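Local atomic coordinates of farnesyl pyrophosphate synthase (Pseudomonas aeruginosa, PDB entry 3ZOU), a protein that catalyses the condensation of geranyl diphosphate with isopentenyl diphosphate to form farnesyl diphosphate, the C15 precursor of many larger isoprenoids. Residues Ala20-Pro25 / Ser39-Gly44; Leu50-Ala55 / Ala68-Val73; Phe122-Leu125 / Arg129-Pro132; Leu139-Arg144 / Ala194-Arg199; Glu209-Ala214 / Gln286-Ile291. All coordinates share one frame; numbering follows the deposited sequence.

Interaction 1 of 5, residues Ala20-Pro25 / Ser39-Gly44; sequences ALFVAP and SVMNGG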
# COMPACT_ATOMS: atom_id res chain seq x y z
N ALA A 20 11.42 8.56 -13.19
CA ALA A 20 10.79 9.88 -12.94
C ALA A 20 9.94 10.05 -11.64
O ALA A 20 9.52 11.13 -11.24
CB ALA A 20 9.96 10.31 -14.13
N LEU A 21 9.66 8.94 -11.01
CA LEU A 21 8.91 8.93 -9.78
C LEU A 21 9.78 9.11 -8.54
O LEU A 21 9.25 9.22 -7.44
CB LEU A 21 8.19 7.56 -9.63
CG LEU A 21 7.19 7.21 -10.69
CD1 LEU A 21 6.61 5.82 -10.43
CD2 LEU A 21 6.07 8.20 -10.73
N PHE A 22 11.09 9.05 -8.68
CA PHE A 22 11.97 9.01 -7.48
C PHE A 22 12.63 10.32 -7.16
O PHE A 22 13.75 10.36 -6.63
CB PHE A 22 12.98 7.83 -7.54
CG PHE A 22 12.31 6.53 -7.80
CD1 PHE A 22 11.31 6.09 -6.94
CD2 PHE A 22 12.62 5.72 -8.88
CE1 PHE A 22 10.65 4.89 -7.17
CE2 PHE A 22 11.97 4.54 -9.11
CZ PHE A 22 10.95 4.13 -8.25
N VAL A 23 11.90 11.43 -7.38
CA VAL A 23 12.47 12.75 -7.09
C VAL A 23 11.85 13.20 -5.78
O VAL A 23 10.66 13.35 -5.66
CB VAL A 23 12.20 13.76 -8.24
CG1 VAL A 23 12.80 15.10 -7.87
CG2 VAL A 23 12.77 13.28 -9.57
N ALA A 24 12.70 13.39 -4.78
CA ALA A 24 12.27 13.81 -3.48
C ALA A 24 11.67 15.19 -3.56
O ALA A 24 12.25 16.05 -4.23
CB ALA A 24 13.44 13.84 -2.50
N PRO A 25 10.53 15.39 -2.91
CA PRO A 25 9.92 16.74 -2.97
C PRO A 25 10.64 17.79 -2.14
O PRO A 25 10.36 19.00 -2.30
CB PRO A 25 8.50 16.54 -2.46
CG PRO A 25 8.45 15.22 -1.82
CD PRO A 25 9.64 14.40 -2.24
N SER A 39 16.16 0.50 -4.87
CA SER A 39 15.36 -0.69 -4.76
C SER A 39 14.60 -1.06 -6.03
O SER A 39 14.19 -2.20 -6.20
CB SER A 39 14.34 -0.59 -3.64
OG SER A 39 14.96 -0.35 -2.40
N VAL A 40 14.43 -0.10 -6.93
CA VAL A 40 13.64 -0.35 -8.14
C VAL A 40 14.55 -0.37 -9.40
O VAL A 40 14.36 -1.18 -10.33
CB VAL A 40 12.56 0.73 -8.31
CG1 VAL A 40 11.84 0.63 -9.65
CG2 VAL A 40 11.59 0.66 -7.16
N MET A 41 15.54 0.51 -9.41
CA MET A 41 16.34 0.72 -10.66
C MET A 41 17.56 -0.17 -10.53
O MET A 41 18.69 0.30 -10.42
CB MET A 41 16.71 2.18 -10.80
CG MET A 41 15.53 3.13 -10.86
SD MET A 41 14.22 2.68 -12.03
CE MET A 41 15.16 2.95 -13.55
N ASN A 42 17.36 -1.47 -10.57
CA ASN A 42 18.40 -2.45 -10.34
C ASN A 42 18.62 -3.38 -11.50
O ASN A 42 19.18 -4.48 -11.32
CB ASN A 42 18.07 -3.26 -9.13
CG ASN A 42 16.72 -3.87 -9.21
OD1 ASN A 42 16.14 -4.08 -10.32
ND2 ASN A 42 16.18 -4.20 -8.06
N GLY A 43 18.23 -2.93 -12.68
CA GLY A 43 18.43 -3.72 -13.90
C GLY A 43 17.53 -4.92 -14.05
O GLY A 43 17.80 -5.82 -14.86
N GLY A 44 16.47 -4.96 -13.26
CA GLY A 44 15.44 -5.96 -13.40
C GLY A 44 14.91 -6.11 -14.79
O GLY A 44 14.86 -5.15 -15.56
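Phe22 reaches across to Val40 with the far end of its ring. This is the tight part of the contact. Ring atom CZ of Phe22 lies 3.7 Å from CG2 of Val40. The neighbouring ring atom CE2 of Phe22 is 3.9 Å from CG1 of Val40, so both methyl branches of the valine are used. The valine methyls meet the ring end obliquely. Phe22 and Val40 are both buried. Leu75 of helix 67-85 and Leu117 of helix 107-126 also pack on the Phe22 ring, and Leu18 and Ala78 pack on Val40.

The looser part is Met41, which is partly exposed. Its chain bends at chi2 (-49°) and chi3 (-68°), and SD comes to the edge of the Phe22 ring, 4.1 Å from CE2 of Phe22. The sulfur stands 5.5 Å from the ring centroid and close to the ring plane, a Met-aromatic contact of the edge type. Leu18, Asp15 and Asp19 of helix 3-19 also touch Met41.

Beyond Met41 the chain turns. Met41 is the centre of an inverse gamma turn, closed by a weak bond from Asn42 N to Val40 O. Asn42 OD1 then accepts from Gly44 N at 3.1 Å, an Asx turn. Gly43 has positive phi and is exposed. Val40 O also accepts from Arg46. These turns follow helix 30-40 and lead into the Gly-Gly-Lys-Arg sequence that begins at Gly43, a signature of polyprenyl synthases whose basic residues typically bind the diphosphate of isopentenyl diphosphate.

Interaction 2 of 5, residues Leu50-Ala55 / Ala68-Val73; sequences LLAYAA and AAACAV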
# COMPACT_ATOMS: atom_id res chain seq x y z
N LEU A 50 6.15 -6.05 -18.83
CA LEU A 50 6.05 -6.73 -20.18
C LEU A 50 4.63 -7.26 -20.32
O LEU A 50 3.93 -7.12 -21.31
CB LEU A 50 7.07 -7.83 -20.25
CG LEU A 50 7.33 -8.51 -21.64
CD1 LEU A 50 8.60 -9.30 -21.58
CD2 LEU A 50 6.17 -9.37 -21.98
N LEU A 51 4.17 -7.95 -19.26
CA LEU A 51 2.87 -8.56 -19.26
C LEU A 51 1.77 -7.52 -19.43
O LEU A 51 0.77 -7.76 -20.10
CB LEU A 51 2.65 -9.40 -17.99
CG LEU A 51 3.39 -10.75 -17.98
CD1 LEU A 51 3.46 -11.37 -16.60
CD2 LEU A 51 2.78 -11.72 -18.99
N ALA A 52 1.86 -6.42 -18.66
CA ALA A 52 0.84 -5.33 -18.77
C ALA A 52 0.82 -4.77 -20.19
O ALA A 52 -0.25 -4.63 -20.75
CB ALA A 52 1.12 -4.25 -17.74
N TYR A 53 1.96 -4.44 -20.73
CA TYR A 53 1.99 -3.90 -22.12
C TYR A 53 1.44 -4.95 -23.07
O TYR A 53 0.65 -4.62 -23.96
CB TYR A 53 3.42 -3.55 -22.52
CG TYR A 53 3.93 -2.32 -21.81
CD1 TYR A 53 3.25 -1.11 -21.86
CD2 TYR A 53 5.14 -2.33 -21.12
CE1 TYR A 53 3.74 0.02 -21.24
CE2 TYR A 53 5.60 -1.20 -20.44
CZ TYR A 53 4.92 -0.01 -20.56
OH TYR A 53 5.37 1.15 -19.89
N ALA A 54 1.85 -6.20 -22.90
CA ALA A 54 1.51 -7.23 -23.90
C ALA A 54 0.03 -7.51 -23.80
O ALA A 54 -0.62 -7.79 -24.82
CB ALA A 54 2.35 -8.48 -23.75
N ALA A 55 -0.56 -7.56 -22.59
CA ALA A 55 -1.98 -7.78 -22.48
C ALA A 55 -2.78 -6.60 -23.11
O ALA A 55 -3.85 -6.84 -23.71
CB ALA A 55 -2.37 -7.98 -20.99
N ALA A 68 0.92 3.36 -16.64
CA ALA A 68 0.70 3.43 -15.16
C ALA A 68 0.57 2.02 -14.59
O ALA A 68 1.14 1.73 -13.53
CB ALA A 68 -0.47 4.30 -14.82
N ALA A 69 -0.16 1.16 -15.28
CA ALA A 69 -0.26 -0.26 -14.91
C ALA A 69 1.09 -0.93 -14.78
O ALA A 69 1.36 -1.58 -13.76
CB ALA A 69 -1.06 -1.00 -15.97
N ALA A 70 1.99 -0.73 -15.75
CA ALA A 70 3.32 -1.27 -15.78
C ALA A 70 4.10 -0.76 -14.57
O ALA A 70 4.75 -1.55 -13.89
CB ALA A 70 3.97 -0.87 -17.11
N CYS A 71 4.01 0.53 -14.31
CA CYS A 71 4.72 1.07 -13.16
C CYS A 71 4.22 0.52 -11.82
O CYS A 71 5.00 0.08 -11.00
CB CYS A 71 4.58 2.54 -13.08
SG CYS A 71 5.53 3.48 -14.32
N ALA A 72 2.92 0.45 -11.72
CA ALA A 72 2.30 -0.02 -10.44
C ALA A 72 2.70 -1.43 -10.15
O ALA A 72 3.08 -1.76 -9.02
CB ALA A 72 0.82 0.14 -10.46
N VAL A 73 2.62 -2.34 -11.14
CA VAL A 73 2.96 -3.72 -10.81
C VAL A 73 4.43 -3.88 -10.51
O VAL A 73 4.80 -4.69 -9.67
CB VAL A 73 2.47 -4.75 -11.87
CG1 VAL A 73 0.94 -4.66 -11.91
CG2 VAL A 73 3.07 -4.48 -13.26
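Tyr53 OH is hydrogen-bonded to OD1 of Asp67, the residue just before segment 68-73, and the same phenol end packs on Ala70. CZ of Tyr53 is 3.7 Å from CB of Ala70, and CE2 and OH of Tyr53 are about equally close to that methyl. The methyl meets the ring obliquely. Tyr53 CG sits opposite the carbonyl carbon (chi1 -72°), and from there the ring reaches to the other helix. The bond to Asp67 is likely to restrict the hydroxyl.

Ala52 makes the second point of contact. Its CB is 4.3 Å from CB of Ala69 and 4.1 Å from the backbone N of Ala70. Small side chains let the backbones come near: the CA atoms of Ala52 and Ala70 are 5.6 Å apart. The two helix segments run nearly antiparallel, at 155°, with axes 8.5 Å apart at closest approach. They belong to helices 47-58 and 67-85 in the all-helical fold of the polyprenyl synthases. Further along, helix 67-85 carries Asp84, which binds magnesium and lines the geranyl diphosphate pocket.

All four touching residues are buried. Cys10 and Arg13 of helix 3-19 pack on the Tyr53 ring, with Pro63 and Ala66 of the connecting loop. Leu192 of helix 171-196 covers Ala69. Leu50, at the start of segment 50-55, touches the bound benzoxazolone fragment.

Interaction 3 of 5, residues Phe122-Leu125 / Arg129-Pro132; sequences FEVL and RRNP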
# COMPACT_ATOMS: atom_id res chain seq x y z
N PHE A 122 -0.17 2.57 -5.68
CA PHE A 122 -1.60 2.92 -5.61
C PHE A 122 -1.82 4.38 -6.01
O PHE A 122 -2.74 4.68 -6.77
CB PHE A 122 -2.19 2.56 -4.22
CG PHE A 122 -2.19 1.08 -3.98
CD1 PHE A 122 -3.01 0.26 -4.73
CD2 PHE A 122 -1.37 0.50 -3.06
CE1 PHE A 122 -3.04 -1.12 -4.47
CE2 PHE A 122 -1.40 -0.87 -2.82
CZ PHE A 122 -2.19 -1.67 -3.57
N GLU A 123 -0.87 5.26 -5.65
CA GLU A 123 -0.93 6.63 -6.12
C GLU A 123 -0.91 6.71 -7.63
O GLU A 123 -1.68 7.47 -8.21
CB GLU A 123 0.27 7.43 -5.54
CG GLU A 123 0.20 8.91 -5.93
CD GLU A 123 1.35 9.70 -5.37
OE1 GLU A 123 2.03 9.32 -4.41
OE2 GLU A 123 1.65 10.74 -6.01
N VAL A 124 -0.01 5.97 -8.27
CA VAL A 124 0.15 6.01 -9.72
C VAL A 124 -1.14 5.59 -10.42
O VAL A 124 -1.53 6.17 -11.44
CB VAL A 124 1.35 5.16 -10.11
CG1 VAL A 124 1.35 4.74 -11.55
CG2 VAL A 124 2.60 5.93 -9.78
N LEU A 125 -1.83 4.58 -9.92
CA LEU A 125 -3.07 4.13 -10.56
C LEU A 125 -4.21 5.06 -10.34
O LEU A 125 -5.15 5.09 -11.14
CB LEU A 125 -3.47 2.71 -10.09
CG LEU A 125 -2.56 1.61 -10.49
CD1 LEU A 125 -3.11 0.28 -9.93
CD2 LEU A 125 -2.49 1.54 -12.01
N ARG A 129 -4.03 11.73 -14.35
CA ARG A 129 -3.11 12.24 -15.38
C ARG A 129 -2.15 11.13 -15.80
O ARG A 129 -1.96 10.87 -16.98
CB ARG A 129 -2.36 13.50 -14.88
CG ARG A 129 -1.40 14.09 -15.91
CD ARG A 129 -0.52 15.23 -15.37
NE ARG A 129 0.45 14.73 -14.38
CZ ARG A 129 1.57 14.05 -14.67
NH1 ARG A 129 1.90 13.78 -15.93
NH2 ARG A 129 2.35 13.63 -13.69
N ARG A 130 -1.57 10.42 -14.84
CA ARG A 130 -0.64 9.35 -15.16
C ARG A 130 -1.33 8.08 -15.65
O ARG A 130 -0.76 7.35 -16.48
CB ARG A 130 0.16 8.93 -13.91
CG ARG A 130 1.15 9.95 -13.35
CD ARG A 130 2.02 9.26 -12.29
NE ARG A 130 2.98 10.14 -11.64
CZ ARG A 130 2.93 10.49 -10.34
NH1 ARG A 130 1.90 10.17 -9.52
NH2 ARG A 130 3.93 11.23 -9.86
N ASN A 131 -2.58 7.88 -15.20
CA ASN A 131 -3.38 6.71 -15.56
C ASN A 131 -4.73 7.15 -16.13
O ASN A 131 -5.76 7.03 -15.49
CB ASN A 131 -3.62 5.84 -14.29
CG ASN A 131 -4.19 4.46 -14.64
OD1 ASN A 131 -3.95 3.93 -15.76
ND2 ASN A 131 -4.95 3.86 -13.70
N PRO A 132 -4.68 7.67 -17.39
CA PRO A 132 -5.86 8.37 -17.90
C PRO A 132 -6.90 7.47 -18.51
O PRO A 132 -7.26 7.62 -19.71
CB PRO A 132 -5.26 9.31 -18.95
CG PRO A 132 -4.10 8.60 -19.45
CD PRO A 132 -3.54 7.79 -18.27
O HOH W 1 4.50 10.97 -7.39
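Asn131 ND2 donates to Leu125 O, the carbonyl near the end of helix 107-126. The bond is 2.8 Å long and nearly straight, at 171°. ND2 lies in the carbonyl plane, on a lone pair of the oxygen, and the oxygen lies almost in the plane of the amide. Asn131 CG is trans to its own N (chi1 -168°), which swings the amide back toward the helix. CB of Asn131 also sits 3.5 Å from Val124 O, a buried oxygen with no polar partner in the model.

The charged side is looser. Glu123 OE2 meets the guanidinium edge of Arg130, 3.6 Å from NH1, as a long salt bridge. The carboxylate and guanidinium planes are turned 55° apart. A water lies between OE2 and NH2 of Arg130, though its distance to NH2 is doubtfully short. The stronger partner of NH1 is Asp127, through a second salt bridge.

In the second shell, Gln133 NE2 donates to Asn131 OD1 and helps fix the amide. The contact lies between helix 67-85, where Ala68 touches Asn131 and Val124, and helix 135-149, where Leu142 and Leu145 face Leu125. Glu123 also packs on Ala146 of the second subunit.

Interaction 4 of 5, residues Leu139-Arg144 / Ala194-Arg199; sequences LEMLTR and ALASGR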
# COMPACT_ATOMS: atom_id res chain seq x y z
N LEU A 139 -10.63 2.52 -11.14
CA LEU A 139 -11.02 1.94 -9.84
C LEU A 139 -10.89 0.41 -9.86
O LEU A 139 -10.47 -0.23 -8.89
CB LEU A 139 -12.41 2.38 -9.45
CG LEU A 139 -12.50 3.80 -8.97
CD1 LEU A 139 -13.94 4.28 -8.87
CD2 LEU A 139 -11.89 3.94 -7.58
N GLU A 140 -11.25 -0.19 -11.00
CA GLU A 140 -11.11 -1.63 -11.17
C GLU A 140 -9.64 -2.06 -11.13
O GLU A 140 -9.29 -3.09 -10.50
CB GLU A 140 -11.84 -2.12 -12.46
CG GLU A 140 -11.77 -3.61 -12.62
CD GLU A 140 -12.53 -4.44 -11.59
OE1 GLU A 140 -13.33 -3.92 -10.73
OE2 GLU A 140 -12.34 -5.69 -11.58
N MET A 141 -8.79 -1.27 -11.73
CA MET A 141 -7.31 -1.53 -11.71
C MET A 141 -6.83 -1.52 -10.26
O MET A 141 -6.05 -2.35 -9.85
CB MET A 141 -6.55 -0.48 -12.57
CG MET A 141 -6.86 -0.64 -14.05
SD MET A 141 -6.17 0.70 -15.01
CE MET A 141 -4.54 0.11 -15.20
N LEU A 142 -7.27 -0.52 -9.53
CA LEU A 142 -6.86 -0.37 -8.10
C LEU A 142 -7.38 -1.48 -7.24
O LEU A 142 -6.63 -2.02 -6.45
CB LEU A 142 -7.40 0.93 -7.58
CG LEU A 142 -6.64 2.10 -8.01
CD1 LEU A 142 -7.48 3.37 -8.19
CD2 LEU A 142 -5.53 2.37 -7.00
N THR A 143 -8.66 -1.84 -7.42
CA THR A 143 -9.24 -2.98 -6.73
C THR A 143 -8.43 -4.21 -6.98
O THR A 143 -8.06 -4.99 -6.08
CB THR A 143 -10.68 -3.20 -7.22
OG1 THR A 143 -11.48 -2.19 -6.66
CG2 THR A 143 -11.22 -4.55 -6.76
N ARG A 144 -8.15 -4.47 -8.24
CA ARG A 144 -7.48 -5.73 -8.57
C ARG A 144 -6.07 -5.74 -8.03
O ARG A 144 -5.59 -6.75 -7.51
CB ARG A 144 -7.49 -5.94 -10.08
CG ARG A 144 -8.91 -6.25 -10.58
CD ARG A 144 -9.20 -7.72 -10.35
NE ARG A 144 -10.54 -8.14 -10.62
CZ ARG A 144 -10.86 -9.42 -10.84
NH1 ARG A 144 -9.90 -10.37 -10.87
NH2 ARG A 144 -12.12 -9.73 -11.08
N ALA A 194 -4.86 -5.39 -19.62
CA ALA A 194 -6.09 -5.64 -20.38
C ALA A 194 -7.09 -4.53 -20.12
O ALA A 194 -7.75 -4.01 -21.00
CB ALA A 194 -6.66 -7.00 -20.04
N LEU A 195 -7.21 -4.09 -18.85
CA LEU A 195 -8.12 -3.03 -18.55
C LEU A 195 -7.71 -1.72 -19.23
O LEU A 195 -8.57 -0.95 -19.63
CB LEU A 195 -8.22 -2.88 -16.99
CG LEU A 195 -9.01 -3.97 -16.26
CD1 LEU A 195 -8.69 -3.92 -14.79
CD2 LEU A 195 -10.51 -3.86 -16.51
N ALA A 196 -6.42 -1.46 -19.28
CA ALA A 196 -5.84 -0.28 -19.85
C ALA A 196 -6.10 -0.24 -21.36
O ALA A 196 -6.02 0.86 -21.91
CB ALA A 196 -4.33 -0.20 -19.63
N SER A 197 -6.37 -1.37 -21.97
CA SER A 197 -6.66 -1.36 -23.45
C SER A 197 -7.93 -0.55 -23.78
O SER A 197 -8.04 -0.06 -24.92
CB SER A 197 -6.88 -2.75 -23.98
OG SER A 197 -8.10 -3.35 -23.58
N GLY A 198 -8.90 -0.48 -22.86
CA GLY A 198 -10.20 0.13 -23.13
C GLY A 198 -11.14 -0.82 -23.86
O GLY A 198 -12.27 -0.44 -24.14
N ARG A 199 -10.70 -2.06 -24.10
CA ARG A 199 -11.43 -3.06 -24.90
C ARG A 199 -11.56 -4.36 -24.15
O ARG A 199 -11.77 -5.43 -24.75
CB ARG A 199 -10.75 -3.26 -26.26
CG ARG A 199 -10.49 -1.95 -26.99
CD ARG A 199 -9.56 -1.97 -28.22
NE ARG A 199 -9.23 -0.58 -28.61
CZ ARG A 199 -8.56 -0.23 -29.71
NH1 ARG A 199 -8.15 -1.15 -30.59
NH2 ARG A 199 -8.30 1.06 -29.95
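Leu195 packs against Glu140 and Met141. CB of Leu195 lies 3.9 Å from CG of Met141. At the tip, CD1 enters between two neighbours: it is 3.8 Å from CG of Glu140 and likewise 3.8 Å from CG of Met141. The other methyl, CD2, is 4.1 Å from CG of Glu140. The Leu195 and Met141 side chains lie alongside one another, running opposite ways, while Glu140 crosses Leu195 at about a right angle.

Beyond CG, Met141 reaches toward Ala196. Its methyl CE, turned by chi3 of 83°, comes to 4.4 Å from CB of Ala196.

Only the aliphatic part of Glu140 serves the contact. Its chain bends at chi2 (67°), and OE2 takes a bond of 3.2 Å from NE of Arg144, a salt bridge one turn along the same helix. NE meets OE2 on the anti side, 32° out of the carboxylate plane.

Beyond Leu195, Ser197 OG donates to Ala194 O and accepts from Arg199 N, an ST turn, and Gly198 has positive phi.

The contact joins helix 135-149 to the C-terminal end of helix 171-196. Leu125 of helix 107-126 also packs on Met141. Helix 202-227 packs on helix 171-196 through Leu205 and Leu208, which touch Ala194. Leu142 touches Leu139 of the second subunit.

Interaction 5 of 5, residues Glu209-Ala214 / Gln286-Ile291; sequences ERYAEA and QLARYI. With 6H6 (3-(2-oxo-1,3-benzoxazol-3(2H)-yl)propanoic acid), chain G.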
# COMPACT_ATOMS: atom_id res chain seq x y z
N GLU A 209 -6.77 -14.34 -17.94
CA GLU A 209 -6.51 -14.94 -16.61
C GLU A 209 -6.01 -16.40 -16.64
O GLU A 209 -5.05 -16.74 -15.95
CB GLU A 209 -7.75 -14.77 -15.72
CG GLU A 209 -7.54 -15.40 -14.36
CD GLU A 209 -8.79 -15.23 -13.50
OE1 GLU A 209 -9.00 -14.12 -12.96
OE2 GLU A 209 -9.57 -16.19 -13.43
N ARG A 210 -6.59 -17.22 -17.53
CA ARG A 210 -6.11 -18.56 -17.73
C ARG A 210 -4.65 -18.57 -18.20
O ARG A 210 -3.84 -19.41 -17.76
CB ARG A 210 -7.03 -19.33 -18.68
CG ARG A 210 -8.35 -19.65 -18.07
CD ARG A 210 -9.03 -20.76 -18.93
NE ARG A 210 -9.38 -20.31 -20.23
CZ ARG A 210 -10.42 -19.52 -20.52
NH1 ARG A 210 -11.26 -19.05 -19.59
NH2 ARG A 210 -10.64 -19.16 -21.76
N TYR A 211 -4.37 -17.70 -19.16
CA TYR A 211 -3.00 -17.54 -19.65
C TYR A 211 -2.07 -17.29 -18.49
O TYR A 211 -0.99 -17.86 -18.40
CB TYR A 211 -2.99 -16.44 -20.75
CG TYR A 211 -1.58 -15.98 -21.11
CD1 TYR A 211 -0.93 -15.01 -20.39
CD2 TYR A 211 -0.87 -16.61 -22.09
CE1 TYR A 211 0.34 -14.61 -20.65
CE2 TYR A 211 0.45 -16.24 -22.37
CZ TYR A 211 1.06 -15.23 -21.67
OH TYR A 211 2.36 -14.88 -21.91
N ALA A 212 -2.42 -16.28 -17.70
CA ALA A 212 -1.55 -15.79 -16.63
C ALA A 212 -1.32 -16.85 -15.56
O ALA A 212 -0.24 -17.01 -15.06
CB ALA A 212 -2.20 -14.54 -16.04
N GLU A 213 -2.37 -17.60 -15.22
CA GLU A 213 -2.24 -18.71 -14.31
C GLU A 213 -1.24 -19.73 -14.76
O GLU A 213 -0.38 -20.18 -14.03
CB GLU A 213 -3.61 -19.38 -14.09
CG GLU A 213 -4.64 -18.54 -13.38
CD GLU A 213 -6.09 -19.06 -13.41
OE1 GLU A 213 -6.46 -19.84 -14.31
OE2 GLU A 213 -6.88 -18.60 -12.56
N ALA A 214 -1.37 -20.06 -16.04
CA ALA A 214 -0.48 -21.05 -16.63
C ALA A 214 0.97 -20.61 -16.71
O ALA A 214 1.89 -21.36 -16.33
CB ALA A 214 -1.05 -21.48 -17.98
N GLN A 286 4.77 -15.73 -27.42
CA GLN A 286 6.22 -15.86 -27.42
C GLN A 286 6.83 -15.95 -26.00
O GLN A 286 7.79 -16.65 -25.76
CB GLN A 286 6.87 -14.72 -28.23
CG GLN A 286 6.59 -14.84 -29.71
CD GLN A 286 7.32 -13.74 -30.50
OE1 GLN A 286 8.43 -13.31 -30.12
NE2 GLN A 286 6.75 -13.34 -31.62
N LEU A 287 6.27 -15.16 -25.10
CA LEU A 287 6.68 -15.24 -23.71
C LEU A 287 6.40 -16.61 -23.12
O LEU A 287 7.27 -17.14 -22.47
CB LEU A 287 5.96 -14.15 -22.88
CG LEU A 287 6.35 -14.21 -21.40
CD1 LEU A 287 7.77 -13.76 -21.18
CD2 LEU A 287 5.39 -13.26 -20.69
N ALA A 288 5.25 -17.15 -23.37
CA ALA A 288 4.94 -18.51 -22.90
C ALA A 288 5.94 -19.55 -23.34
O ALA A 288 6.38 -20.40 -22.55
CB ALA A 288 3.54 -18.91 -23.22
N ARG A 289 6.32 -19.45 -24.63
CA ARG A 289 7.37 -20.37 -25.11
C ARG A 289 8.70 -20.09 -24.50
O ARG A 289 9.46 -21.03 -24.12
CB ARG A 289 7.39 -20.29 -26.64
CG ARG A 289 6.08 -20.71 -27.25
CD ARG A 289 6.19 -20.98 -28.75
NE ARG A 289 4.88 -21.19 -29.32
CZ ARG A 289 4.21 -20.26 -30.00
NH1 ARG A 289 4.71 -19.05 -30.16
NH2 ARG A 289 3.03 -20.55 -30.50
N TYR A 290 9.10 -18.84 -24.42
CA TYR A 290 10.38 -18.47 -23.84
C TYR A 290 10.58 -19.06 -22.43
O TYR A 290 11.66 -19.55 -22.10
CB TYR A 290 10.52 -16.95 -23.76
CG TYR A 290 11.69 -16.52 -22.94
CD1 TYR A 290 12.97 -16.49 -23.48
CD2 TYR A 290 11.50 -16.11 -21.61
CE1 TYR A 290 14.07 -16.13 -22.70
CE2 TYR A 290 12.59 -15.77 -20.84
CZ TYR A 290 13.87 -15.80 -21.40
OH TYR A 290 14.96 -15.42 -20.61
N ILE A 291 9.50 -18.99 -21.64
CA ILE A 291 9.59 -19.39 -20.24
C ILE A 291 10.04 -20.86 -20.09
O ILE A 291 10.89 -21.17 -19.27
CB ILE A 291 8.25 -19.18 -19.52
CG1 ILE A 291 7.99 -17.69 -19.28
CG2 ILE A 291 8.21 -19.89 -18.19
CD1 ILE A 291 6.57 -17.38 -19.01
O 6H6 G . 18.75 -11.73 -21.13
N1 6H6 G . 14.74 -12.53 -21.97
O1 6H6 G . 14.92 -12.86 -24.24
C2 6H6 G . 14.26 -12.67 -23.20
O2 6H6 G . 12.91 -12.55 -23.16
C3 6H6 G . 12.57 -12.38 -21.87
C4 6H6 G . 11.31 -12.23 -21.31
C5 6H6 G . 11.28 -12.04 -19.93
C6 6H6 G . 12.45 -12.01 -19.18
C7 6H6 G . 13.71 -12.15 -19.73
C8 6H6 G . 13.74 -12.35 -21.11
C9 6H6 G . 16.16 -12.54 -21.64
C10 6H6 G . 16.61 -11.10 -21.96
C11 6H6 G . 17.99 -10.77 -21.39
OXT 6H6 G . 18.28 -9.56 -21.27
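Both CG atoms lie trans to the backbone N (Tyr211 chi1 168°, Leu287 chi1 179°), which sends each side chain toward the other helix; they cross at about a right angle. Tyr211 OH lies 3.6 Å from CD2 of Leu287 and 3.8 Å from CB of Leu287. The hydroxyl is also hydrogen-bonded to the carbonyl O of Leu284, about one turn earlier on helix 282-293. Nearer the ring, CE2 of Tyr211 is 4.2 Å from CB of Ala288, which comes in obliquely.

Helices 202-227 and 282-293 are late members of the all-helical polyprenyl synthase fold, and Tyr211 bridges them. The pair is buried. Ala270 of helix 256-273 packs on Tyr211, and Ile215 packs on Ala288.

Leu287 also faces the pocket of the bound benzoxazolone acid. Its branch CD1 is 3.9 Å from ring atom C4 of the ligand, while CD2 serves Tyr211. Tyr290 puts one ring face under the bicycle, whose ring oxygen O2 sits above the middle of the Tyr290 ring, 3.7 Å from its plane. Tyr290 OH is 3.2 Å from ligand N1. Ile3 of helix 3-19 packs on both Leu287 and Tyr290.

Along the chain the five contacts follow one another in series, each closing before the next opens. Interaction 2 lies closest to the centre of the chain, about 9 Å away, and touches interactions 3, 4 and 5. Its neighbours 3 and 4 have centres about 12 and 11 Å from its own. Interactions 3 and 4 also touch each other, through helices 107-126 and 135-149 near the second subunit. Interaction 1 meets interaction 3 where Leu21 packs on Arg130 and Val124. Interactions 1 and 5 lie on opposite sides of the chain's centre, with their centres about 28 Å apart. Helices 47-58 and 67-85 of interaction 2 lie between interaction 5, at the fragment pocket, and the contacts near the second subunit.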